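Local coordinates for putative aldo/keto reductase (Salmonella enterica subsp. enterica serovar Typhimurium, PDB 4R9O), which is a putative NADP-dependent oxidoreductase of the aldo/keto reductase family, built as a TIM barrel, at residues E16-V21 / V49-H54; L125-I130 / T178-Q183; N182-S187 / G197-L202; I207-W212 / S258-I263. One frame throughout, in Å; residues are numbered along the deposited sequence.

Contact 1. Residues E16-V21 / V49-H54; sequences EFSRFV and VTTVDH
S18 OG is gripped from three sides: it accepts from T50 N at 3.1 Å and from T51 N at 3.2 Å, and it donates to F20 O of its own segment at 2.6 Å. The two segments lie on strands 16-23 and 51-53, parallel neighbours in the TIM barrel, and here side-chain hydroxyls, not backbone carbonyls, accept the amide bonds between them. The bond from T51 N, at 167° at the hydrogen, is straighter than the one from T50 N. With chi1 at 59°, OG sits between the backbone N and the carbonyl carbon of S18, which turns it back toward F20 O while it still faces the amides of 49-54. T51 returns the exchange: its OG1 accepts from S18 N at 3.0 Å and is also bonded to Q82 of strand 82-90, so two side-chain hydroxyls join the segments at the start of strand 51-53. The two branches of T51 differ in their work. OG1 takes the hydrogen bonds, though it also lies against F17 CB, whereas CG2, anti to the backbone N, is the apolar arm. Farther along, V21 CG1 rests on T51 O and on D53 CB, and V21 CG2 leans against T51 CB. The carboxylate of D53 turns to a salt bridge with K86, near Y58, the probable proton donor. On the F17 ring the threonine methyl makes a CH-pi contact: T51 CG2 stands 3.6 Å from the centroid, only 9° off the ring normal.

Contact 2. Residues L125-I130 / T178-Q183; sequences LDMLLI and TLATNQ
M127 reaches from strand 125-130 toward A180 and T181. In this TIM barrel strand 155-161 runs between strands 125-130 and 182-185, and the side chains meet in the barrel interior. From CB the M127 chain runs outward with CG anti to the backbone N (chi1 -178°) and nearly straight through chi2, so CB and CG serve as a spacer. SD is the first atom to touch, 3.9 Å from A180 CB. At SD the chain bends (chi3 68°), carrying CE to T181 CG2 at 3.7 Å, where the two side chains cross at about a right angle. T181 CG2 also receives L129 CD2 at 3.8 Å, so one methyl is shared by two side chains of strand 125-130. The other tip of L129, CD1, lies above the amide plane of Q183, 3.4 Å from NE2. M210 of strand 210-212 adds a further side chain beside M127 and Q183. The touching surfaces are thus methyls, a thioether and an amide nitrogen approached from above its plane, and the contact depends on fit and burial, while Q183 NE2 bonds to D53 OD1 of strand 51-53 and T181 OG1 to R208 O, just before strand 210-212.

Contact 3. Residues N182-S187 / G197-L202; sequences NQVEIS and GTLDQL
I186 and L199 meet tip to tip, CD1 of I186 lying 4.0 Å from CD2 of L199, where the chain just past the end of strand 182-185 faces the first turn of helix 198-205. V184 and T198 meet in the same way through CG1 and CG2, 4.1 Å apart. At the other end N182 CB rests on L202 CD2 at 3.9 Å. T198 CG2 is placed for this row because it stands anti to the backbone N (chi1 -65° for OG1), pointing its methyl at the strand. The polar part runs through one water, which accepts from N182 ND2 at 3.2 Å and donates to T198 O at 3.1 Å; its approach to Q201 OE1, at 2.5 Å, is doubtfully short. In the next shell, N182 ND2 is also bonded to F163 O and Q201 NE2 to P165 O, so both amides are steadied, by F163 just before helix 165-173 and by P165 at its start. G197 occupies the N-cap position, and its O accepts from Q201 N at 3.0 Å. The strand and helix segments run roughly antiparallel, 149° between their directions, with a closest approach of their axes of 10.7 Å. They form the first two elements of the beta-alpha-beta unit 182-185, 198-205, 210-212, with the helix packed outside the barrel beside helix 165-173.

Contact 4. Residues I207-W212 / S258-I263; sequences IRPMAW and SQPLPI
P209 O accepts from L261 N at 2.8 Å, L261 O from A211 N at 2.8 Å, and A211 O from I263 N at 2.9 Å: a ladder of three bonds between segments 207-212 and 258-263, along the parallel strands. The bonds into P209 O and A211 O lie in the carbonyl planes, whereas A211 N approaches L261 O from 41° above its plane. Two of these carbonyls carry a second, weaker load from a CA-H group, P260 CA on P209 O and M210 CA on L261 O. P262, which has no N-H, comes between L261 and I263, whose amides serve segment 207-212; its own place in the alternation faces strand 16-23, where its O is taken by V21 N. The ladder is extended before the strands by a side chain: R208 NE donates to Q259 O at 2.8 Å, in the carbonyl plane and on a lone pair, although that oxygen is tilted 22° from the guanidinium plane. The R208 chain bends at chi3 (70°), which brings the guanidinium back over Q259, whose CB covers one of its faces. Apolar contacts fill the faces: A211 CB and P209 CG against P260 CB on one side, M210 CB against I263 CD1 on the other. W212 CB also touches I263 CD1, and its NE1 makes a weak bond to N162 OD1. Parallel pairing of this kind is the staple of the TIM barrel, with W212, at the C-terminal end of its strand, belonging to the probable NADP(+) site.

How the contacts relate
Contacts 1 to 4 all reach the one curled sheet of the barrel and follow one another along the chain, contact 3 starting on N182 and Q183 where contact 2 ends. Contacts 3 and 4 are nearest, their centres about 8 Å apart, with helix 198-205 leading into strand 210-212. Contacts 1 and 4 lie about 10 Å apart, centre to centre; their strands 16-23 and 261-264 are neighbours in the sheet and so close the barrel between early and late parts of the chain. Contact 2 reaches contact 1 through the interior, where M127 packs on F17, so side chains far apart in the sequence meet inside the barrel.

Contact 1. Residues E16-V21 / V49-H54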
loop_
_atom_site.group_PDB
_atom_site.type_symbol
_atom_site.label_atom_id
_atom_site.label_comp_id
_atom_site.label_asym_id
_atom_site.label_seq_id
_atom_site.Cartn_x
_atom_site.Cartn_y
_atom_site.Cartn_z
ATOM N N GLU C 16 29.823 -27.474 -7.688
ATOM C CA GLU C 16 29.655 -27.981 -6.343
ATOM C C GLU C 16 30.200 -26.953 -5.361
ATOM O O GLU C 16 31.387 -26.606 -5.408
ATOM C CB GLU C 16 30.366 -29.323 -6.195
ATOM C CG GLU C 16 30.174 -30.006 -4.862
ATOM C CD GLU C 16 30.820 -31.379 -4.831
ATOM O OE1 GLU C 16 31.938 -31.504 -4.280
ATOM O OE2 GLU C 16 30.212 -32.333 -5.368
ATOM N N PHE C 17 29.322 -26.453 -4.493
ATOM C CA PHE C 17 29.694 -25.459 -3.486
ATOM C C PHE C 17 29.646 -26.033 -2.076
ATOM O O PHE C 17 29.105 -27.115 -1.842
ATOM C CB PHE C 17 28.769 -24.237 -3.553
ATOM C CG PHE C 17 29.051 -23.306 -4.703
ATOM C CD1 PHE C 17 30.149 -23.499 -5.525
ATOM C CD2 PHE C 17 28.213 -22.226 -4.953
ATOM C CE1 PHE C 17 30.405 -22.644 -6.582
ATOM C CE2 PHE C 17 28.468 -21.358 -6.013
ATOM C CZ PHE C 17 29.566 -21.568 -6.824
ATOM N N SER C 18 30.218 -25.309 -1.124
ATOM C CA SER C 18 29.958 -25.638 0.272
ATOM C C SER C 18 28.588 -25.037 0.621
ATOM O O SER C 18 28.232 -23.981 0.116
ATOM C CB SER C 18 31.076 -25.119 1.186
ATOM O OG SER C 18 31.226 -23.715 1.079
ATOM N N ARG C 19 27.822 -25.729 1.455
ATOM C CA ARG C 19 26.472 -25.310 1.829
ATOM C C ARG C 19 26.446 -23.935 2.500
ATOM O O ARG C 19 25.473 -23.186 2.382
ATOM C CB ARG C 19 25.850 -26.356 2.757
ATOM C CG ARG C 19 24.376 -26.187 2.997
ATOM C CD ARG C 19 23.883 -27.274 3.921
ATOM N NE ARG C 19 22.435 -27.252 4.021
ATOM C CZ ARG C 19 21.734 -28.064 4.796
ATOM N NH1 ARG C 19 22.362 -28.964 5.545
ATOM N NH2 ARG C 19 20.408 -27.967 4.825
ATOM N N PHE C 20 27.513 -23.617 3.225
ATOM C CA PHE C 20 27.683 -22.278 3.773
ATOM C C PHE C 20 28.746 -21.528 2.968
ATOM O O PHE C 20 29.759 -22.096 2.576
ATOM C CB PHE C 20 28.065 -22.334 5.256
ATOM C CG PHE C 20 26.898 -22.559 6.178
ATOM C CD1 PHE C 20 26.225 -21.487 6.739
ATOM C CD2 PHE C 20 26.484 -23.841 6.497
ATOM C CE1 PHE C 20 25.145 -21.687 7.593
ATOM C CE2 PHE C 20 25.414 -24.053 7.359
ATOM C CZ PHE C 20 24.744 -22.971 7.907
ATOM N N VAL C 21 28.499 -20.246 2.725
ATOM C CA VAL C 21 29.370 -19.420 1.891
ATOM C C VAL C 21 29.995 -18.283 2.693
ATOM O O VAL C 21 29.294 -17.562 3.407
ATOM C CB VAL C 21 28.575 -18.840 0.696
ATOM C CG1 VAL C 21 29.424 -17.848 -0.107
ATOM C CG2 VAL C 21 28.068 -19.971 -0.194
ATOM N N VAL C 49 34.324 -24.668 4.572
ATOM C CA VAL C 49 33.779 -23.541 3.820
ATOM C C VAL C 49 34.702 -23.197 2.650
ATOM O O VAL C 49 35.721 -22.529 2.830
ATOM C CB VAL C 49 33.589 -22.301 4.712
ATOM C CG1 VAL C 49 32.982 -21.149 3.902
ATOM C CG2 VAL C 49 32.725 -22.644 5.919
ATOM N N THR C 50 34.347 -23.663 1.456
ATOM C CA THR C 50 35.200 -23.480 0.287
ATOM C C THR C 50 34.714 -22.397 -0.680
ATOM O O THR C 50 35.500 -21.850 -1.456
ATOM C CB THR C 50 35.344 -24.803 -0.488
ATOM O OG1 THR C 50 34.058 -25.231 -0.950
ATOM C CG2 THR C 50 35.962 -25.887 0.410
ATOM N N THR C 51 33.420 -22.094 -0.652
ATOM C CA THR C 51 32.866 -21.109 -1.570
ATOM C C THR C 51 32.901 -19.705 -0.970
ATOM O O THR C 51 32.494 -19.501 0.175
ATOM C CB THR C 51 31.409 -21.438 -1.956
ATOM O OG1 THR C 51 31.297 -22.822 -2.313
ATOM C CG2 THR C 51 30.988 -20.573 -3.137
ATOM N N VAL C 52 33.394 -18.740 -1.742
ATOM C CA VAL C 52 33.541 -17.375 -1.245
ATOM C C VAL C 52 32.860 -16.382 -2.189
ATOM O O VAL C 52 32.861 -16.543 -3.416
ATOM C CB VAL C 52 35.027 -16.982 -1.053
ATOM C CG1 VAL C 52 35.715 -17.915 -0.028
ATOM C CG2 VAL C 52 35.767 -17.014 -2.370
ATOM N N ASP C 53 32.269 -15.355 -1.604
ATOM C CA ASP C 53 31.424 -14.449 -2.362
ATOM C C ASP C 53 32.000 -13.036 -2.382
ATOM O O ASP C 53 32.246 -12.440 -1.333
ATOM C CB ASP C 53 30.006 -14.454 -1.779
ATOM C CG ASP C 53 29.061 -13.560 -2.553
ATOM O OD1 ASP C 53 28.547 -14.007 -3.601
ATOM O OD2 ASP C 53 28.851 -12.411 -2.114
ATOM N N HIS C 54 32.215 -12.522 -3.592
ATOM C CA HIS C 54 32.794 -11.193 -3.828
ATOM C C HIS C 54 31.921 -10.357 -4.765
ATOM O O HIS C 54 30.938 -10.857 -5.304
ATOM C CB HIS C 54 34.199 -11.318 -4.432
ATOM C CG HIS C 54 35.247 -11.730 -3.438
ATOM N ND1 HIS C 54 35.920 -10.821 -2.657
ATOM C CD2 HIS C 54 35.720 -12.951 -3.100
ATOM C CE1 HIS C 54 36.771 -11.467 -1.870
ATOM N NE2 HIS C 54 36.668 -12.762 -2.123
#

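Contact 2. Residues L125-I130 / T178-Q183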
loop_
_atom_site.group_PDB
_atom_site.type_symbol
_atom_site.label_atom_id
_atom_site.label_comp_id
_atom_site.label_asym_id
_atom_site.label_seq_id
_atom_site.Cartn_x
_atom_site.Cartn_y
_atom_site.Cartn_z
ATOM N N LEU C 125 37.275 -17.524 -12.844
ATOM C CA LEU C 125 36.247 -17.382 -11.821
ATOM C C LEU C 125 35.341 -18.591 -11.904
ATOM O O LEU C 125 35.044 -19.063 -13.001
ATOM C CB LEU C 125 35.419 -16.102 -12.012
ATOM C CG LEU C 125 36.136 -14.765 -12.236
ATOM C CD1 LEU C 125 35.137 -13.701 -12.692
ATOM C CD2 LEU C 125 36.885 -14.296 -10.994
ATOM N N ASP C 126 34.898 -19.086 -10.754
ATOM C CA ASP C 126 33.988 -20.224 -10.723
ATOM C C ASP C 126 32.589 -19.801 -11.124
ATOM O O ASP C 126 31.901 -20.527 -11.828
ATOM C CB ASP C 126 33.973 -20.872 -9.344
ATOM C CG ASP C 126 35.322 -21.486 -8.983
ATOM O OD1 ASP C 126 35.531 -22.679 -9.278
ATOM O OD2 ASP C 126 36.171 -20.768 -8.417
ATOM N N MET C 127 32.175 -18.623 -10.679
ATOM C CA MET C 127 30.885 -18.088 -11.079
ATOM C C MET C 127 30.860 -16.558 -11.119
ATOM O O MET C 127 31.433 -15.886 -10.266
ATOM C CB MET C 127 29.777 -18.618 -10.144
ATOM C CG MET C 127 28.370 -18.138 -10.514
ATOM S SD MET C 127 27.046 -19.162 -9.811
ATOM C CE MET C 127 27.193 -18.801 -8.062
ATOM N N LEU C 128 30.194 -16.018 -12.137
ATOM C CA LEU C 128 29.987 -14.579 -12.254
ATOM C C LEU C 128 28.489 -14.272 -12.228
ATOM O O LEU C 128 27.704 -14.914 -12.936
ATOM C CB LEU C 128 30.625 -14.045 -13.538
ATOM C CG LEU C 128 30.487 -12.542 -13.818
ATOM C CD1 LEU C 128 31.281 -11.686 -12.821
ATOM C CD2 LEU C 128 30.903 -12.223 -15.235
ATOM N N LEU C 129 28.100 -13.298 -11.407
ATOM C CA LEU C 129 26.697 -12.916 -11.272
ATOM C C LEU C 129 26.415 -11.505 -11.804
ATOM O O LEU C 129 27.255 -10.620 -11.706
ATOM C CB LEU C 129 26.263 -12.981 -9.804
ATOM C CG LEU C 129 26.531 -14.222 -8.951
ATOM C CD1 LEU C 129 25.938 -14.014 -7.552
ATOM C CD2 LEU C 129 25.973 -15.484 -9.605
ATOM N N ILE C 130 25.229 -11.306 -12.370
ATOM C CA ILE C 130 24.671 -9.968 -12.517
ATOM C C ILE C 130 24.140 -9.553 -11.144
ATOM O O ILE C 130 23.255 -10.211 -10.570
ATOM C CB ILE C 130 23.528 -9.904 -13.570
ATOM C CG1 ILE C 130 23.949 -10.587 -14.875
ATOM C CG2 ILE C 130 23.114 -8.447 -13.829
ATOM C CD1 ILE C 130 25.080 -9.846 -15.621
ATOM N N THR C 178 22.508 -23.467 -17.945
ATOM C CA THR C 178 21.622 -23.103 -16.846
ATOM C C THR C 178 22.216 -22.048 -15.921
ATOM O O THR C 178 23.357 -22.185 -15.476
ATOM C CB THR C 178 21.284 -24.328 -15.991
ATOM O OG1 THR C 178 20.883 -25.403 -16.845
ATOM C CG2 THR C 178 20.177 -24.001 -14.983
ATOM N N LEU C 179 21.439 -21.006 -15.621
ATOM C CA LEU C 179 21.822 -20.057 -14.577
ATOM C C LEU C 179 21.935 -20.824 -13.259
ATOM O O LEU C 179 21.037 -21.584 -12.889
ATOM C CB LEU C 179 20.809 -18.913 -14.480
ATOM C CG LEU C 179 20.872 -17.872 -15.609
ATOM C CD1 LEU C 179 19.697 -16.878 -15.530
ATOM C CD2 LEU C 179 22.200 -17.143 -15.565
ATOM N N ALA C 180 23.043 -20.659 -12.550
ATOM C CA ALA C 180 23.316 -21.590 -11.468
ATOM C C ALA C 180 22.806 -21.101 -10.118
ATOM O O ALA C 180 22.811 -21.856 -9.144
ATOM C CB ALA C 180 24.797 -21.881 -11.403
ATOM N N THR C 181 22.374 -19.844 -10.050
ATOM C CA THR C 181 21.778 -19.332 -8.819
ATOM C C THR C 181 21.092 -17.988 -9.025
ATOM O O THR C 181 21.345 -17.271 -10.004
ATOM C CB THR C 181 22.817 -19.158 -7.675
ATOM O OG1 THR C 181 22.137 -19.125 -6.414
ATOM C CG2 THR C 181 23.590 -17.860 -7.837
ATOM N N ASN C 182 20.225 -17.666 -8.075
ATOM C CA ASN C 182 19.672 -16.331 -7.931
ATOM C C ASN C 182 19.896 -15.991 -6.476
ATOM O O ASN C 182 19.225 -16.523 -5.593
ATOM C CB ASN C 182 18.187 -16.290 -8.317
ATOM C CG ASN C 182 17.594 -14.872 -8.316
ATOM O OD1 ASN C 182 18.304 -13.869 -8.150
ATOM N ND2 ASN C 182 16.274 -14.789 -8.534
ATOM N N GLN C 183 20.905 -15.171 -6.234
ATOM C CA GLN C 183 21.304 -14.792 -4.896
ATOM C C GLN C 183 20.307 -13.780 -4.340
ATOM O O GLN C 183 20.137 -12.694 -4.902
ATOM C CB GLN C 183 22.732 -14.225 -4.922
ATOM C CG GLN C 183 23.354 -14.072 -3.561
ATOM C CD GLN C 183 24.798 -13.613 -3.623
ATOM O OE1 GLN C 183 25.143 -12.553 -3.093
ATOM N NE2 GLN C 183 25.659 -14.430 -4.230
#

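Contact 3. Residues N182-S187 / G197-L202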
loop_
_atom_site.group_PDB
_atom_site.type_symbol
_atom_site.label_atom_id
_atom_site.label_comp_id
_atom_site.label_asym_id
_atom_site.label_seq_id
_atom_site.Cartn_x
_atom_site.Cartn_y
_atom_site.Cartn_z
ATOM N N ASN C 182 20.225 -17.666 -8.075
ATOM C CA ASN C 182 19.672 -16.331 -7.931
ATOM C C ASN C 182 19.896 -15.991 -6.476
ATOM O O ASN C 182 19.225 -16.523 -5.593
ATOM C CB ASN C 182 18.187 -16.290 -8.317
ATOM C CG ASN C 182 17.594 -14.872 -8.316
ATOM O OD1 ASN C 182 18.304 -13.869 -8.150
ATOM N ND2 ASN C 182 16.274 -14.789 -8.534
ATOM N N GLN C 183 20.905 -15.171 -6.234
ATOM C CA GLN C 183 21.304 -14.792 -4.896
ATOM C C GLN C 183 20.307 -13.780 -4.340
ATOM O O GLN C 183 20.137 -12.694 -4.902
ATOM C CB GLN C 183 22.732 -14.225 -4.922
ATOM C CG GLN C 183 23.354 -14.072 -3.561
ATOM C CD GLN C 183 24.798 -13.613 -3.623
ATOM O OE1 GLN C 183 25.143 -12.553 -3.093
ATOM N NE2 GLN C 183 25.659 -14.430 -4.230
ATOM N N VAL C 184 19.626 -14.133 -3.252
ATOM C CA VAL C 184 18.538 -13.284 -2.771
ATOM C C VAL C 184 18.503 -13.119 -1.260
ATOM O O VAL C 184 19.137 -13.888 -0.530
ATOM C CB VAL C 184 17.168 -13.832 -3.223
ATOM C CG1 VAL C 184 17.061 -13.831 -4.758
ATOM C CG2 VAL C 184 16.945 -15.216 -2.664
ATOM N N GLU C 185 17.744 -12.122 -0.801
ATOM C CA GLU C 185 17.674 -11.818 0.627
ATOM C C GLU C 185 16.643 -12.684 1.342
ATOM O O GLU C 185 15.469 -12.698 0.961
ATOM C CB GLU C 185 17.349 -10.338 0.863
ATOM C CG GLU C 185 17.324 -9.989 2.359
ATOM C CD GLU C 185 17.134 -8.506 2.628
ATOM O OE1 GLU C 185 16.982 -7.741 1.649
ATOM O OE2 GLU C 185 17.123 -8.114 3.820
ATOM N N ILE C 186 17.088 -13.404 2.376
ATOM C CA ILE C 186 16.213 -14.285 3.154
ATOM C C ILE C 186 16.552 -14.261 4.640
ATOM O O ILE C 186 17.681 -14.553 5.026
ATOM C CB ILE C 186 16.301 -15.759 2.701
ATOM C CG1 ILE C 186 16.237 -15.885 1.179
ATOM C CG2 ILE C 186 15.207 -16.580 3.386
ATOM C CD1 ILE C 186 16.499 -17.280 0.654
ATOM N N SER C 187 15.566 -13.930 5.467
ATOM C CA SER C 187 15.721 -13.965 6.915
ATOM C C SER C 187 14.340 -13.915 7.552
ATOM O O SER C 187 13.359 -13.618 6.869
ATOM C CB SER C 187 16.580 -12.799 7.401
ATOM O OG SER C 187 15.823 -11.608 7.463
ATOM N N GLY C 197 6.988 -15.933 -5.220
ATOM C CA GLY C 197 7.279 -16.674 -6.439
ATOM C C GLY C 197 8.755 -16.828 -6.730
ATOM O O GLY C 197 9.161 -17.639 -7.561
ATOM N N THR C 198 9.572 -16.038 -6.055
ATOM C CA THR C 198 11.010 -16.119 -6.276
ATOM C C THR C 198 11.540 -17.489 -5.888
ATOM O O THR C 198 12.215 -18.146 -6.682
ATOM C CB THR C 198 11.750 -15.049 -5.495
ATOM O OG1 THR C 198 11.362 -13.761 -6.000
ATOM C CG2 THR C 198 13.269 -15.238 -5.641
ATOM N N LEU C 199 11.214 -17.920 -4.672
ATOM C CA LEU C 199 11.712 -19.187 -4.151
ATOM C C LEU C 199 10.956 -20.384 -4.728
ATOM O O LEU C 199 11.510 -21.490 -4.799
ATOM C CB LEU C 199 11.636 -19.197 -2.623
ATOM C CG LEU C 199 12.559 -18.182 -1.935
ATOM C CD1 LEU C 199 12.382 -18.183 -0.417
ATOM C CD2 LEU C 199 14.006 -18.440 -2.312
ATOM N N ASP C 200 9.697 -20.172 -5.130
ATOM C CA ASP C 200 8.945 -21.204 -5.836
ATOM C C ASP C 200 9.624 -21.566 -7.150
ATOM O O ASP C 200 9.779 -22.743 -7.475
ATOM C CB ASP C 200 7.507 -20.753 -6.122
ATOM C CG ASP C 200 6.731 -20.419 -4.863
ATOM O OD1 ASP C 200 6.974 -21.061 -3.819
ATOM O OD2 ASP C 200 5.882 -19.501 -4.920
ATOM N N GLN C 201 9.998 -20.541 -7.923
ATOM C CA GLN C 201 10.673 -20.752 -9.194
ATOM C C GLN C 201 11.995 -21.506 -9.011
ATOM O O GLN C 201 12.321 -22.399 -9.792
ATOM C CB GLN C 201 10.943 -19.413 -9.898
ATOM C CG GLN C 201 11.755 -19.567 -11.171
ATOM C CD GLN C 201 12.202 -18.245 -11.734
ATOM O OE1 GLN C 201 12.920 -17.496 -11.074
ATOM N NE2 GLN C 201 11.741 -17.922 -12.941
ATOM N N LEU C 202 12.758 -21.137 -7.990
ATOM C CA LEU C 202 14.063 -21.762 -7.768
ATOM C C LEU C 202 13.899 -23.231 -7.383
ATOM O O LEU C 202 14.589 -24.094 -7.924
ATOM C CB LEU C 202 14.863 -21.008 -6.693
ATOM C CG LEU C 202 15.235 -19.581 -7.115
ATOM C CD1 LEU C 202 15.943 -18.846 -5.983
ATOM C CD2 LEU C 202 16.113 -19.597 -8.382
HETATM O O HOH W 1 13.972 -16.920 -8.906
#

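Contact 4. Residues I207-W212 / S258-I263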
loop_
_atom_site.group_PDB
_atom_site.type_symbol
_atom_site.label_atom_id
_atom_site.label_comp_id
_atom_site.label_asym_id
_atom_site.label_seq_id
_atom_site.Cartn_x
_atom_site.Cartn_y
_atom_site.Cartn_z
ATOM N N ILE C 207 17.241 -25.123 -8.607
ATOM C CA ILE C 207 18.358 -24.198 -8.468
ATOM C C ILE C 207 18.355 -23.658 -7.053
ATOM O O ILE C 207 17.343 -23.140 -6.577
ATOM C CB ILE C 207 18.261 -23.041 -9.484
ATOM C CG1 ILE C 207 18.455 -23.585 -10.905
ATOM C CG2 ILE C 207 19.264 -21.922 -9.162
ATOM C CD1 ILE C 207 18.020 -22.662 -12.000
ATOM N N ARG C 208 19.487 -23.787 -6.368
ATOM C CA ARG C 208 19.552 -23.369 -4.980
ATOM C C ARG C 208 20.061 -21.933 -4.851
ATOM O O ARG C 208 21.103 -21.570 -5.411
ATOM C CB ARG C 208 20.422 -24.348 -4.183
ATOM C CG ARG C 208 19.821 -25.753 -4.151
ATOM C CD ARG C 208 20.749 -26.797 -3.543
ATOM N NE ARG C 208 20.943 -26.628 -2.102
ATOM C CZ ARG C 208 21.306 -27.609 -1.279
ATOM N NH1 ARG C 208 21.499 -28.832 -1.754
ATOM N NH2 ARG C 208 21.468 -27.370 0.018
ATOM N N PRO C 209 19.319 -21.103 -4.108
ATOM C CA PRO C 209 19.753 -19.713 -3.941
ATOM C C PRO C 209 20.851 -19.552 -2.901
ATOM O O PRO C 209 20.848 -20.262 -1.888
ATOM C CB PRO C 209 18.483 -19.009 -3.479
ATOM C CG PRO C 209 17.731 -20.089 -2.724
ATOM C CD PRO C 209 18.053 -21.387 -3.407
ATOM N N MET C 210 21.791 -18.644 -3.155
ATOM C CA MET C 210 22.671 -18.150 -2.098
ATOM C C MET C 210 21.902 -17.058 -1.363
ATOM O O MET C 210 21.296 -16.187 -1.992
ATOM C CB MET C 210 23.987 -17.600 -2.658
ATOM C CG MET C 210 24.760 -18.584 -3.530
ATOM S SD MET C 210 26.075 -17.784 -4.469
ATOM C CE MET C 210 27.187 -17.295 -3.144
ATOM N N ALA C 211 21.913 -17.102 -0.038
ATOM C CA ALA C 211 21.072 -16.208 0.748
ATOM C C ALA C 211 21.916 -15.148 1.456
ATOM O O ALA C 211 22.849 -15.477 2.209
ATOM C CB ALA C 211 20.244 -17.008 1.755
ATOM N N TRP C 212 21.608 -13.874 1.203
ATOM C CA TRP C 212 22.322 -12.810 1.898
ATOM C C TRP C 212 21.409 -12.089 2.901
ATOM O O TRP C 212 20.175 -12.261 2.891
ATOM C CB TRP C 212 22.974 -11.827 0.896
ATOM C CG TRP C 212 22.072 -11.121 -0.070
ATOM C CD1 TRP C 212 21.641 -11.583 -1.284
ATOM C CD2 TRP C 212 21.526 -9.800 0.070
ATOM N NE1 TRP C 212 20.848 -10.637 -1.899
ATOM C CE2 TRP C 212 20.762 -9.536 -1.088
ATOM C CE3 TRP C 212 21.605 -8.815 1.063
ATOM C CZ2 TRP C 212 20.071 -8.338 -1.269
ATOM C CZ3 TRP C 212 20.922 -7.622 0.873
ATOM C CH2 TRP C 212 20.166 -7.396 -0.283
ATOM N N SER C 258 13.600 -24.495 -0.856
ATOM C CA SER C 258 14.528 -24.100 -1.926
ATOM C C SER C 258 15.974 -24.484 -1.571
ATOM O O SER C 258 16.869 -24.451 -2.424
ATOM C CB SER C 258 14.437 -22.597 -2.211
ATOM O OG SER C 258 14.485 -21.834 -1.019
ATOM N N GLN C 259 16.185 -24.863 -0.314
ATOM C CA GLN C 259 17.499 -25.310 0.183
ATOM C C GLN C 259 18.611 -24.277 -0.037
ATOM O O GLN C 259 19.591 -24.552 -0.713
ATOM C CB GLN C 259 17.880 -26.641 -0.471
ATOM C CG GLN C 259 16.796 -27.711 -0.335
ATOM C CD GLN C 259 17.212 -29.053 -0.919
ATOM O OE1 GLN C 259 18.073 -29.737 -0.368
ATOM N NE2 GLN C 259 16.604 -29.431 -2.041
ATOM N N PRO C 260 18.463 -23.086 0.565
ATOM C CA PRO C 260 19.421 -21.987 0.391
ATOM C C PRO C 260 20.813 -22.289 0.958
ATOM O O PRO C 260 20.953 -23.106 1.876
ATOM C CB PRO C 260 18.778 -20.828 1.173
ATOM C CG PRO C 260 17.348 -21.240 1.399
ATOM C CD PRO C 260 17.396 -22.724 1.511
ATOM N N LEU C 261 21.816 -21.621 0.390
ATOM C CA LEU C 261 23.186 -21.599 0.891
ATOM C C LEU C 261 23.414 -20.261 1.591
ATOM O O LEU C 261 23.537 -19.226 0.924
ATOM C CB LEU C 261 24.198 -21.767 -0.249
ATOM C CG LEU C 261 24.287 -23.104 -1.003
ATOM C CD1 LEU C 261 23.035 -23.416 -1.829
ATOM C CD2 LEU C 261 25.517 -23.101 -1.884
ATOM N N PRO C 262 23.454 -20.270 2.934
ATOM C CA PRO C 262 23.627 -19.016 3.685
ATOM C C PRO C 262 25.015 -18.410 3.514
ATOM O O PRO C 262 26.019 -19.121 3.609
ATOM C CB PRO C 262 23.394 -19.435 5.144
ATOM C CG PRO C 262 22.626 -20.739 5.059
ATOM C CD PRO C 262 23.157 -21.413 3.819
ATOM N N ILE C 263 25.063 -17.104 3.252
ATOM C CA ILE C 263 26.324 -16.371 3.188
ATOM C C ILE C 263 26.637 -15.786 4.547
ATOM O O ILE C 263 25.842 -15.017 5.092
ATOM C CB ILE C 263 26.283 -15.228 2.151
ATOM C CG1 ILE C 263 25.951 -15.782 0.762
ATOM C CG2 ILE C 263 27.600 -14.438 2.161
ATOM C CD1 ILE C 263 25.564 -14.705 -0.248
#